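Local coordinates for protein 'Carboxyl esterase 2 (Tuber melanosporum Mel28, PDB 5MIF) that probably hydrolyses carboxylic esters, as an archaeal-like carboxylesterase with the alpha/beta hydrolase fold, at residues F144-T149 with E161-A166; E59-Y64 with Y148-K153. One frame throughout, in Å; residues are numbered along the deposited sequence.

Contact 1: F144-T149 with E161-A166; sequences FFVDYT and EQCYAA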
ATOM      1  N   PHE A 144     -10.460 -14.780  14.633  1.00 36.11           N
ATOM      2  CA  PHE A 144     -11.080 -16.098  14.617  1.00 36.45           C
ATOM      3  C   PHE A 144     -10.298 -16.909  13.602  1.00 38.21           C
ATOM      4  O   PHE A 144     -10.535 -16.822  12.392  1.00 37.71           O
ATOM      5  CB  PHE A 144     -12.568 -15.968  14.255  1.00 36.73           C
ATOM      6  CG  PHE A 144     -13.340 -17.263  14.245  1.00 38.75           C
ATOM      7  CD1 PHE A 144     -13.698 -17.891  15.431  1.00 38.25           C
ATOM      8  CD2 PHE A 144     -13.778 -17.806  13.051  1.00 35.92           C
ATOM      9  CE1 PHE A 144     -14.436 -19.065  15.417  1.00 37.17           C
ATOM     10  CE2 PHE A 144     -14.517 -18.976  13.031  1.00 38.65           C
ATOM     11  CZ  PHE A 144     -14.842 -19.611  14.214  1.00 36.79           C
ATOM     12  N   PHE A 145      -9.321 -17.658  14.098  1.00 35.22           N
ATOM     13  CA  PHE A 145      -8.375 -18.361  13.239  1.00 35.21           C
ATOM     14  C   PHE A 145      -8.851 -19.802  13.014  1.00 42.06           C
ATOM     15  O   PHE A 145      -8.883 -20.613  13.952  1.00 40.76           O
ATOM     16  CB  PHE A 145      -6.985 -18.328  13.880  1.00 38.45           C
ATOM     17  CG  PHE A 145      -5.894 -18.901  13.025  1.00 36.22           C
ATOM     18  CD1 PHE A 145      -5.600 -20.262  13.071  1.00 37.95           C
ATOM     19  CD2 PHE A 145      -5.143 -18.087  12.211  1.00 35.82           C
ATOM     20  CE1 PHE A 145      -4.578 -20.800  12.295  1.00 37.20           C
ATOM     21  CE2 PHE A 145      -4.115 -18.614  11.423  1.00 40.29           C
ATOM     22  CZ  PHE A 145      -3.827 -19.975  11.471  1.00 36.12           C
ATOM     23  N   VAL A 146      -9.243 -20.110  11.780  1.00 37.85           N
ATOM     24  CA  VAL A 146      -9.795 -21.422  11.471  1.00 37.61           C
ATOM     25  C   VAL A 146      -8.686 -22.413  11.125  1.00 38.71           C
ATOM     26  O   VAL A 146      -7.968 -22.240  10.147  1.00 33.99           O
ATOM     27  CB  VAL A 146     -10.792 -21.352  10.322  1.00 39.07           C
ATOM     28  CG1 VAL A 146     -11.353 -22.743  10.050  1.00 37.79           C
ATOM     29  CG2 VAL A 146     -11.919 -20.377  10.671  1.00 33.06           C
ATOM     30  N   ASP A 147      -8.546 -23.440  11.953  1.00 38.16           N
ATOM     31  CA  ASP A 147      -7.512 -24.451  11.762  1.00 39.88           C
ATOM     32  C   ASP A 147      -8.091 -25.635  10.997  1.00 37.36           C
ATOM     33  O   ASP A 147      -8.271 -26.724  11.542  1.00 38.07           O
ATOM     34  CB  ASP A 147      -6.949 -24.874  13.133  1.00 41.76           C
ATOM     35  CG  ASP A 147      -5.619 -25.619  13.034  1.00 41.35           C
ATOM     36  OD1 ASP A 147      -4.970 -25.621  11.963  1.00 40.30           O
ATOM     37  OD2 ASP A 147      -5.206 -26.189  14.061  1.00 51.07           O
ATOM     38  N   TYR A 148      -8.413 -25.402   9.730  1.00 34.74           N
ATOM     39  CA  TYR A 148      -9.083 -26.397   8.898  1.00 36.65           C
ATOM     40  C   TYR A 148      -8.164 -27.607   8.618  1.00 37.74           C
ATOM     41  O   TYR A 148      -6.935 -27.516   8.746  1.00 34.34           O
ATOM     42  CB  TYR A 148      -9.538 -25.751   7.584  1.00 35.46           C
ATOM     43  CG  TYR A 148      -8.393 -25.107   6.834  1.00 38.40           C
ATOM     44  CD1 TYR A 148      -7.629 -25.840   5.940  1.00 34.73           C
ATOM     45  CD2 TYR A 148      -8.062 -23.768   7.038  1.00 40.60           C
ATOM     46  CE1 TYR A 148      -6.578 -25.261   5.251  1.00 36.67           C
ATOM     47  CE2 TYR A 148      -7.000 -23.177   6.355  1.00 35.18           C
ATOM     48  CZ  TYR A 148      -6.264 -23.928   5.468  1.00 35.17           C
ATOM     49  OH  TYR A 148      -5.207 -23.352   4.783  1.00 35.31           O
ATOM     50  N   THR A 149      -8.752 -28.726   8.214  1.00 35.72           N
ATOM     51  CA  THR A 149      -7.974 -29.936   7.958  1.00 38.00           C
ATOM     52  C   THR A 149      -7.111 -29.802   6.700  1.00 36.59           C
ATOM     53  O   THR A 149      -7.571 -29.318   5.660  1.00 36.72           O
ATOM     54  CB  THR A 149      -8.890 -31.153   7.804  1.00 36.61           C
ATOM     55  OG1 THR A 149      -9.749 -31.237   8.944  1.00 36.29           O
ATOM     56  CG2 THR A 149      -8.067 -32.430   7.684  1.00 34.37           C
ATOM     57  N   GLU A 161     -15.598 -25.820   2.955  1.00 37.08           N
ATOM     58  CA  GLU A 161     -16.839 -25.984   3.702  1.00 33.44           C
ATOM     59  C   GLU A 161     -16.589 -25.960   5.203  1.00 36.22           C
ATOM     60  O   GLU A 161     -17.462 -25.549   5.968  1.00 36.30           O
ATOM     61  CB  GLU A 161     -17.563 -27.264   3.285  1.00 34.74           C
ATOM     62  CG  GLU A 161     -18.057 -27.257   1.827  1.00 36.63           C
ATOM     63  CD  GLU A 161     -19.188 -26.265   1.555  1.00 37.43           C
ATOM     64  OE1 GLU A 161     -19.781 -25.727   2.509  1.00 42.77           O
ATOM     65  OE2 GLU A 161     -19.517 -26.047   0.371  1.00 41.81           O
ATOM     66  N   GLN A 162     -15.414 -26.416   5.632  1.00 34.78           N
ATOM     67  CA  GLN A 162     -15.051 -26.295   7.040  1.00 34.12           C
ATOM     68  C   GLN A 162     -15.009 -24.818   7.422  1.00 35.79           C
ATOM     69  O   GLN A 162     -15.583 -24.412   8.432  1.00 37.19           O
ATOM     70  CB  GLN A 162     -13.687 -26.933   7.325  1.00 36.55           C
ATOM     71  CG  GLN A 162     -13.692 -28.458   7.397  1.00 40.26           C
ATOM     72  CD  GLN A 162     -12.341 -29.013   7.803  1.00 40.49           C
ATOM     73  OE1 GLN A 162     -11.308 -28.606   7.271  1.00 37.25           O
ATOM     74  NE2 GLN A 162     -12.339 -29.919   8.778  1.00 39.27           N
ATOM     75  N   CYS A 163     -14.321 -24.028   6.599  1.00 37.17           N
ATOM     76  CA  CYS A 163     -14.178 -22.592   6.831  1.00 35.15           C
ATOM     77  C   CYS A 163     -15.537 -21.917   6.799  1.00 36.55           C
ATOM     78  O   CYS A 163     -15.851 -21.096   7.660  1.00 37.85           O
ATOM     79  CB  CYS A 163     -13.260 -21.971   5.792  1.00 32.94           C
ATOM     80  SG  CYS A 163     -11.556 -22.454   5.993  1.00 34.85           S
ATOM     81  N   TYR A 164     -16.343 -22.269   5.804  1.00 38.29           N
ATOM     82  CA  TYR A 164     -17.692 -21.733   5.724  1.00 35.45           C
ATOM     83  C   TYR A 164     -18.485 -22.094   6.976  1.00 39.78           C
ATOM     84  O   TYR A 164     -19.113 -21.221   7.576  1.00 39.55           O
ATOM     85  CB  TYR A 164     -18.411 -22.218   4.465  1.00 36.97           C
ATOM     86  CG  TYR A 164     -19.830 -21.717   4.401  1.00 36.43           C
ATOM     87  CD1 TYR A 164     -20.108 -20.437   3.956  1.00 37.78           C
ATOM     88  CD2 TYR A 164     -20.889 -22.511   4.825  1.00 42.79           C
ATOM     89  CE1 TYR A 164     -21.402 -19.967   3.907  1.00 43.84           C
ATOM     90  CE2 TYR A 164     -22.184 -22.055   4.785  1.00 41.86           C
ATOM     91  CZ  TYR A 164     -22.440 -20.779   4.328  1.00 43.60           C
ATOM     92  OH  TYR A 164     -23.741 -20.315   4.291  1.00 43.63           O
ATOM     93  N   ALA A 165     -18.442 -23.365   7.391  1.00 39.78           N
ATOM     94  CA  ALA A 165     -19.232 -23.806   8.545  1.00 36.38           C
ATOM     95  C   ALA A 165     -18.791 -23.144   9.862  1.00 37.28           C
ATOM     96  O   ALA A 165     -19.624 -22.831  10.724  1.00 37.02           O
ATOM     97  CB  ALA A 165     -19.169 -25.349   8.686  1.00 34.68           C
ATOM     98  N   ALA A 166     -17.487 -22.926  10.009  1.00 36.64           N
ATOM     99  CA  ALA A 166     -16.959 -22.245  11.188  1.00 38.13           C
ATOM    100  C   ALA A 166     -17.469 -20.804  11.254  1.00 38.80           C
ATOM    101  O   ALA A 166     -17.808 -20.301  12.329  1.00 37.59           O
ATOM    102  CB  ALA A 166     -15.437 -22.271  11.186  1.00 34.05           C
TER
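Gln162 meets Thr149 with both ends of its carboxamide. Gln162 OE1 accepts the backbone N-H of Thr149 (N to OE1 2.7 Å), the donor standing 17° from the carbonyl plane, while Gln162 NE2 donates to Thr149 OG1 at 2.9 Å, almost within the amide plane. Because a backbone N-H can only donate, the atom facing it should be the oxygen, which sets the flip of the amide. Thr149 turns OG1 beside its own backbone N (chi1 -53°), which brings both of its polar groups to the same amide. Replacing Gln162 by alanine is likely to leave the Thr149 N-H without this acceptor and OG1 without this donor, taking away the polar link between loop and helix. Cys163 SG lies oblique to the Tyr148 ring, 4.7 Å from its centroid, and also touches Val146 CG1. Ala166 CB packs on Val146 CG2 at 4.0 Å and on Phe144 CE2 at 3.9 Å. The axes of strand 144-147 and helix 161-166 pass 9.1 Å apart at 146°, a helix packed on the alpha/beta hydrolase sheet. The OH of Tyr148 is hydrogen-bonded to the backbone O of His116, and its ring stacks on the His116 imidazole. Strand 142-147 pairs with strands 90-97 and 109-115; helix 191-206 touches Cys163.

Contact 2: E59-Y64 with Y148-K153; sequences EIRDGY and YTLTPK
Arg61 and Leu150 mark the nearest approach of two irregular backbones, their CA atoms 8.2 Å apart, so no backbone-to-backbone hydrogen bond joins them, and the Arg61 side chain spans the gap to a backbone carbonyl. Arg61 NH1 donates to the carbonyl O of Thr151 at 2.6 Å, with an N-H...O angle of 169°; the acceptor lies only 3° out of the guanidinium plane, and the donor stands nearly along the C=O axis. Pro152, which follows a cis peptide bond in the turn that presents this carbonyl, sets its CD at the edge of the same group, 3.6 Å from Arg61 NH2. Leu150 CD1 touches Arg61 CB at 3.4 Å, and the two side chains run past each other in opposite directions. Beyond CG the arginine chain bends at chi2 (-71°) on its way to the guanidinium. NE is bonded to Pro58 O, and NH1 has a second acceptor in Val121 O, so three backbone carbonyls hold the group.

Lys153 comes from the opposite direction and places NZ over one guanidinium face, 3.0 Å from Arg61 NH2. These are two donors of like charge, so it is no hydrogen bond, and the exact position of the exposed lysine end is doubtful. Glu59 may offset part of the charge: its OE1 is 4.1 Å from Lys153 NZ, beyond salt-bridge range.

The contact is a surface one that joins the loop between helix 37-47 and strand 75-82 to the loop between strand 142-147 and helix 158-173. Backbone bonds from Arg61 to Gly123 and from Thr151 to Trp120 tie both to the His-Gly-Gly-Gly-Trp region after strand 109-115, which in this hydrolase family commonly supplies the oxyanion hole, while the Thr151 side chain rests on helix 241-251.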
ATOM      1  N   GLU A  59       4.668 -35.189   9.280  1.00 56.02           N
ATOM      2  CA  GLU A  59       3.397 -35.357   9.963  1.00 66.26           C
ATOM      3  C   GLU A  59       3.173 -34.166  10.887  1.00 64.92           C
ATOM      4  O   GLU A  59       2.060 -33.920  11.346  1.00 62.01           O
ATOM      5  CB  GLU A  59       3.323 -36.694  10.718  1.00 68.17           C
ATOM      6  CG  GLU A  59       1.939 -36.974  11.344  1.00 75.13           C
ATOM      7  CD  GLU A  59       0.768 -37.029  10.340  1.00 88.61           C
ATOM      8  OE1 GLU A  59       0.993 -37.086   9.107  1.00 91.14           O
ATOM      9  OE2 GLU A  59      -0.397 -36.981  10.802  1.00 89.31           O
ATOM     10  N   ILE A  60       4.214 -33.376  11.105  1.00 60.57           N
ATOM     11  CA  ILE A  60       3.990 -32.089  11.727  1.00 56.98           C
ATOM     12  C   ILE A  60       3.865 -31.063  10.606  1.00 52.41           C
ATOM     13  O   ILE A  60       4.790 -30.876   9.819  1.00 55.72           O
ATOM     14  CB  ILE A  60       5.117 -31.725  12.700  1.00 57.44           C
ATOM     15  CG1 ILE A  60       5.103 -32.697  13.884  1.00 52.02           C
ATOM     16  CG2 ILE A  60       4.999 -30.273  13.155  1.00 55.40           C
ATOM     17  CD1 ILE A  60       3.741 -32.871  14.507  1.00 58.61           C
ATOM     18  N   ARG A  61       2.697 -30.432  10.509  1.00 49.22           N
ATOM     19  CA  ARG A  61       2.427 -29.507   9.404  1.00 50.53           C
ATOM     20  C   ARG A  61       2.470 -28.047   9.853  1.00 49.35           C
ATOM     21  O   ARG A  61       2.437 -27.122   9.035  1.00 48.37           O
ATOM     22  CB  ARG A  61       1.070 -29.802   8.764  1.00 47.05           C
ATOM     23  CG  ARG A  61       0.852 -31.213   8.260  1.00 45.46           C
ATOM     24  CD  ARG A  61       1.680 -31.491   7.017  1.00 46.27           C
ATOM     25  NE  ARG A  61       1.403 -32.829   6.497  1.00 53.82           N
ATOM     26  CZ  ARG A  61       0.415 -33.110   5.647  1.00 55.22           C
ATOM     27  NH1 ARG A  61      -0.371 -32.141   5.183  1.00 46.94           N
ATOM     28  NH2 ARG A  61       0.220 -34.356   5.238  1.00 50.95           N
ATOM     29  N   ASP A  62       2.540 -27.854  11.160  1.00 48.57           N
ATOM     30  CA  ASP A  62       2.537 -26.526  11.738  1.00 48.92           C
ATOM     31  C   ASP A  62       3.579 -26.390  12.845  1.00 54.04           C
ATOM     32  O   ASP A  62       3.645 -27.224  13.749  1.00 53.30           O
ATOM     33  CB  ASP A  62       1.152 -26.213  12.305  1.00 44.41           C
ATOM     34  CG  ASP A  62       1.062 -24.813  12.847  1.00 44.45           C
ATOM     35  OD1 ASP A  62       1.648 -23.918  12.211  1.00 46.88           O
ATOM     36  OD2 ASP A  62       0.411 -24.607  13.894  1.00 44.43           O
ATOM     37  N   GLY A  63       4.388 -25.335  12.776  1.00 54.35           N
ATOM     38  CA  GLY A  63       5.355 -25.065  13.827  1.00 51.41           C
ATOM     39  C   GLY A  63       5.810 -23.619  13.887  1.00 55.99           C
ATOM     40  O   GLY A  63       5.652 -22.857  12.923  1.00 52.95           O
ATOM     41  N   TYR A  64       6.400 -23.249  15.018  1.00 55.30           N
ATOM     42  CA  TYR A  64       6.870 -21.886  15.223  1.00 57.11           C
ATOM     43  C   TYR A  64       8.035 -21.596  14.304  1.00 58.33           C
ATOM     44  O   TYR A  64       8.828 -22.482  13.991  1.00 60.33           O
ATOM     45  CB  TYR A  64       7.283 -21.655  16.675  1.00 52.57           C
ATOM     46  CG  TYR A  64       6.155 -21.829  17.662  1.00 56.38           C
ATOM     47  CD1 TYR A  64       5.091 -20.937  17.699  1.00 53.79           C
ATOM     48  CD2 TYR A  64       6.157 -22.876  18.568  1.00 56.08           C
ATOM     49  CE1 TYR A  64       4.059 -21.092  18.608  1.00 55.15           C
ATOM     50  CE2 TYR A  64       5.132 -23.039  19.477  1.00 55.60           C
ATOM     51  CZ  TYR A  64       4.086 -22.145  19.498  1.00 55.72           C
ATOM     52  OH  TYR A  64       3.063 -22.316  20.410  1.00 59.40           O
ATOM     53  N   TYR A 148      -8.413 -25.402   9.730  1.00 34.74           N
ATOM     54  CA  TYR A 148      -9.083 -26.397   8.898  1.00 36.65           C
ATOM     55  C   TYR A 148      -8.164 -27.607   8.618  1.00 37.74           C
ATOM     56  O   TYR A 148      -6.935 -27.516   8.746  1.00 34.34           O
ATOM     57  CB  TYR A 148      -9.538 -25.751   7.584  1.00 35.46           C
ATOM     58  CG  TYR A 148      -8.393 -25.107   6.834  1.00 38.40           C
ATOM     59  CD1 TYR A 148      -7.629 -25.840   5.940  1.00 34.73           C
ATOM     60  CD2 TYR A 148      -8.062 -23.768   7.038  1.00 40.60           C
ATOM     61  CE1 TYR A 148      -6.578 -25.261   5.251  1.00 36.67           C
ATOM     62  CE2 TYR A 148      -7.000 -23.177   6.355  1.00 35.18           C
ATOM     63  CZ  TYR A 148      -6.264 -23.928   5.468  1.00 35.17           C
ATOM     64  OH  TYR A 148      -5.207 -23.352   4.783  1.00 35.31           O
ATOM     65  N   THR A 149      -8.752 -28.726   8.214  1.00 35.72           N
ATOM     66  CA  THR A 149      -7.974 -29.936   7.958  1.00 38.00           C
ATOM     67  C   THR A 149      -7.111 -29.802   6.700  1.00 36.59           C
ATOM     68  O   THR A 149      -7.571 -29.318   5.660  1.00 36.72           O
ATOM     69  CB  THR A 149      -8.890 -31.153   7.804  1.00 36.61           C
ATOM     70  OG1 THR A 149      -9.749 -31.237   8.944  1.00 36.29           O
ATOM     71  CG2 THR A 149      -8.067 -32.430   7.684  1.00 34.37           C
ATOM     72  N   LEU A 150      -5.859 -30.230   6.797  1.00 33.02           N
ATOM     73  CA  LEU A 150      -4.908 -30.085   5.699  1.00 37.91           C
ATOM     74  C   LEU A 150      -4.957 -31.244   4.694  1.00 39.95           C
ATOM     75  O   LEU A 150      -5.341 -32.360   5.035  1.00 41.92           O
ATOM     76  CB  LEU A 150      -3.499 -29.946   6.275  1.00 35.87           C
ATOM     77  CG  LEU A 150      -3.389 -28.763   7.249  1.00 42.49           C
ATOM     78  CD1 LEU A 150      -2.087 -28.765   8.034  1.00 37.29           C
ATOM     79  CD2 LEU A 150      -3.507 -27.450   6.486  1.00 38.82           C
ATOM     80  N   THR A 151      -4.551 -30.982   3.456  1.00 40.10           N
ATOM     81  CA  THR A 151      -4.419 -32.038   2.459  1.00 42.49           C
ATOM     82  C   THR A 151      -3.191 -32.908   2.776  1.00 48.12           C
ATOM     83  O   THR A 151      -2.248 -32.436   3.405  1.00 45.41           O
ATOM     84  CB  THR A 151      -4.285 -31.460   1.043  1.00 43.50           C
ATOM     85  OG1 THR A 151      -3.063 -30.721   0.959  1.00 47.65           O
ATOM     86  CG2 THR A 151      -5.459 -30.542   0.713  1.00 41.56           C
ATOM     87  N   PRO A 152      -3.204 -34.190   2.355  1.00 48.60           N
ATOM     88  CA  PRO A 152      -4.297 -34.845   1.627  1.00 42.61           C
ATOM     89  C   PRO A 152      -5.264 -35.612   2.526  1.00 43.28           C
ATOM     90  O   PRO A 152      -6.021 -36.439   2.008  1.00 45.32           O
ATOM     91  CB  PRO A 152      -3.548 -35.814   0.706  1.00 47.12           C
ATOM     92  CG  PRO A 152      -2.359 -36.234   1.542  1.00 47.32           C
ATOM     93  CD  PRO A 152      -2.009 -35.055   2.438  1.00 47.99           C
ATOM     94  N   LYS A 153      -5.267 -35.337   3.829  1.00 39.36           N
ATOM     95  CA  LYS A 153      -6.230 -35.966   4.731  1.00 38.86           C
ATOM     96  C   LYS A 153      -7.654 -35.691   4.239  1.00 41.79           C
ATOM     97  O   LYS A 153      -8.541 -36.535   4.352  1.00 41.95           O
ATOM     98  CB  LYS A 153      -6.028 -35.471   6.158  1.00 44.25           C
ATOM     99  CG  LYS A 153      -4.558 -35.505   6.533  1.00 57.50           C
ATOM    100  CD  LYS A 153      -4.284 -35.439   8.031  1.00 64.69           C
ATOM    101  CE  LYS A 153      -2.784 -35.631   8.270  1.00 69.39           C
ATOM    102  NZ  LYS A 153      -2.004 -35.139   7.079  1.00 69.43           N
TER

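Overall arrangement
Tyr148 and Thr149 belong to both contacts, whose centres lie 14 Å apart. The chain leaves strand 142-147 in contact 1 and continues directly into the loop of contact 2, so one connection faces helix 158-173 at its start and the segment 59-64 farther on. Contact 1 is buried, about 12 Å from the centre of the chain; contact 2 lies at the surface, about 15 Å from it. Beyond the shared chain the two do not touch. The Tyr148 side chain of contact 1 comes near, without touching, the probable nucleophile elbow containing Ser190, which with His317 and Asp287 has the geometry of a catalytic triad.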